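Local structure of 23S rRNA-specific endonuclease VapC20 (Mycobacterium tuberculosis H37Rv, 5WZF) at residues Glu106-Phe109 and Val110-Thr113. The protein cleaves 23S rRNA in the sarcin-ricin loop as the magnesium-dependent endoribonuclease toxin of a type II toxin-antitoxin system. Residues are numbered along the deposited sequence; the frame is centred on the assembly and turned at random.
Sequences EYSF and VDAT
With OG turned between its own backbone N and carbonyl carbon (chi1 76°), Ser108 reaches forward to the amide of Asp111, whose carboxylate, swung back beside its backbone N (chi1 -76°), comes to lie against the same hydroxyl. Asp111 N donates to Ser108 OG over 3.0 Å in a nearly straight bond, the N-H to acceptor angle being 162°. This is an N-cap: the serine oxygen takes up an amide of the first helical turn in place of the Tyr107 carbonyl, which the extended chain before the helix holds far away. The carboxylate carbon CG of Asp111 sits 3.3 Å from Ser108 OG, with both carboxylate oxygens slightly farther off, so the cap packs directly beside the acidic group. Main-chain bonding starts at once, from Ala112 N to Ser108 O at 3.1 Å and from Thr113 N to Phe109 O at 3.0 Å.

One turn along, CG2 of Thr113 rests over one face of the Phe109 ring, shifted toward its rim, in a CH-pi contact 3.8 Å from the centroid. The hydroxyl of Thr113 points back to its own turn, where OG1 donates to Val110 O at 2.7 Å, which favours the rotation that presents the methyl to the ring. His52 and Trp96 also meet this ring, tying the turn to helices 51-63 and 89-101.

Asp111 touches Asp18, the other predicted magnesium ligand, and its OD2 comes close to that of Asp132. The capped first turn of helix 109-121 thus carries a predicted magnesium ligand into the acidic cluster characteristic of PIN-domain nucleases.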
ATOM      1  N   GLU B 106      -1.084 -15.152   7.945  1.00 27.89           N
ATOM      2  CA  GLU B 106      -0.500 -14.149   7.059  1.00 27.04           C
ATOM      3  C   GLU B 106      -1.434 -12.958   6.880  1.00 24.71           C
ATOM      4  O   GLU B 106      -2.508 -13.089   6.294  1.00 28.35           O
ATOM      5  CB  GLU B 106      -0.167 -14.753   5.691  1.00 31.33           C
ATOM      6  CG  GLU B 106       0.437 -13.745   4.720  1.00 33.00           C
ATOM      7  CD  GLU B 106       0.691 -14.319   3.336  1.00 39.42           C
ATOM      8  OE1 GLU B 106       0.716 -15.559   3.191  1.00 36.28           O
ATOM      9  OE2 GLU B 106       0.870 -13.522   2.390  1.00 45.98           O
ATOM     10  N   TYR B 107      -1.025 -11.801   7.391  1.00 20.35           N
ATOM     11  CA  TYR B 107      -1.782 -10.564   7.205  1.00 18.53           C
ATOM     12  C   TYR B 107      -0.947  -9.529   6.459  1.00 20.81           C
ATOM     13  O   TYR B 107       0.252  -9.400   6.709  1.00 17.73           O
ATOM     14  CB  TYR B 107      -2.233  -9.983   8.547  1.00 17.46           C
ATOM     15  CG  TYR B 107      -3.327 -10.764   9.238  1.00 18.84           C
ATOM     16  CD1 TYR B 107      -4.634 -10.724   8.769  1.00 19.98           C
ATOM     17  CD2 TYR B 107      -3.059 -11.522  10.370  1.00 21.20           C
ATOM     18  CE1 TYR B 107      -5.642 -11.432   9.400  1.00 22.16           C
ATOM     19  CE2 TYR B 107      -4.059 -12.231  11.009  1.00 21.79           C
ATOM     20  CZ  TYR B 107      -5.348 -12.183  10.522  1.00 23.22           C
ATOM     21  OH  TYR B 107      -6.347 -12.888  11.158  1.00 25.68           O
ATOM     22  N   SER B 108      -1.585  -8.796   5.551  1.00 17.02           N
ATOM     23  CA  SER B 108      -0.917  -7.720   4.827  1.00 16.73           C
ATOM     24  C   SER B 108      -0.900  -6.452   5.663  1.00 16.32           C
ATOM     25  O   SER B 108      -1.688  -6.306   6.595  1.00 15.11           O
ATOM     26  CB  SER B 108      -1.614  -7.443   3.494  1.00 22.17           C
ATOM     27  OG  SER B 108      -2.818  -6.723   3.697  1.00 22.10           O
ATOM     28  N   PHE B 109      -0.001  -5.535   5.324  1.00 17.46           N
ATOM     29  CA  PHE B 109       0.035  -4.230   5.974  1.00 15.15           C
ATOM     30  C   PHE B 109      -1.276  -3.461   5.799  1.00 13.58           C
ATOM     31  O   PHE B 109      -1.775  -2.857   6.745  1.00 15.86           O
ATOM     32  CB  PHE B 109       1.188  -3.395   5.432  1.00 20.83           C
ATOM     33  CG  PHE B 109       1.192  -1.978   5.929  1.00 20.94           C
ATOM     34  CD1 PHE B 109       1.641  -1.678   7.203  1.00 18.72           C
ATOM     35  CD2 PHE B 109       0.742  -0.946   5.120  1.00 19.24           C
ATOM     36  CE1 PHE B 109       1.644  -0.375   7.662  1.00 19.61           C
ATOM     37  CE2 PHE B 109       0.745   0.358   5.574  1.00 19.35           C
ATOM     38  CZ  PHE B 109       1.198   0.643   6.846  1.00 18.01           C
ATOM     39  N   VAL B 110      -1.821  -3.468   4.585  1.00 13.79           N
ATOM     40  CA  VAL B 110      -3.067  -2.747   4.327  1.00 13.52           C
ATOM     41  C   VAL B 110      -4.201  -3.300   5.191  1.00 15.95           C
ATOM     42  O   VAL B 110      -4.999  -2.542   5.747  1.00 17.40           O
ATOM     43  CB  VAL B 110      -3.455  -2.807   2.832  1.00 15.48           C
ATOM     44  CG1 VAL B 110      -4.853  -2.262   2.617  1.00 16.27           C
ATOM     45  CG2 VAL B 110      -2.452  -2.021   1.998  1.00 17.44           C
ATOM     46  N   ASP B 111      -4.261  -4.621   5.323  1.00 14.57           N
ATOM     47  CA  ASP B 111      -5.266  -5.236   6.187  1.00 17.36           C
ATOM     48  C   ASP B 111      -5.099  -4.781   7.633  1.00 15.81           C
ATOM     49  O   ASP B 111      -6.076  -4.437   8.298  1.00 15.37           O
ATOM     50  CB  ASP B 111      -5.200  -6.762   6.101  1.00 19.17           C
ATOM     51  CG  ASP B 111      -5.819  -7.304   4.823  1.00 25.19           C
ATOM     52  OD1 ASP B 111      -6.436  -6.520   4.070  1.00 27.62           O
ATOM     53  OD2 ASP B 111      -5.701  -8.522   4.581  1.00 31.05           O
ATOM     54  N   ALA B 112      -3.861  -4.762   8.117  1.00 14.29           N
ATOM     55  CA  ALA B 112      -3.603  -4.351   9.491  1.00 13.72           C
ATOM     56  C   ALA B 112      -4.064  -2.914   9.736  1.00 14.90           C
ATOM     57  O   ALA B 112      -4.606  -2.606  10.798  1.00 16.32           O
ATOM     58  CB  ALA B 112      -2.132  -4.495   9.824  1.00 14.58           C
ATOM     59  N   THR B 113      -3.857  -2.037   8.761  1.00 13.87           N
ATOM     60  CA  THR B 113      -4.286  -0.651   8.922  1.00 12.10           C
ATOM     61  C   THR B 113      -5.809  -0.564   8.828  1.00 11.68           C
ATOM     62  O   THR B 113      -6.431   0.278   9.472  1.00 14.68           O
ATOM     63  CB  THR B 113      -3.640   0.288   7.875  1.00 15.12           C
ATOM     64  OG1 THR B 113      -4.006  -0.122   6.553  1.00 16.04           O
ATOM     65  CG2 THR B 113      -2.120   0.285   8.012  1.00 13.17           C
TER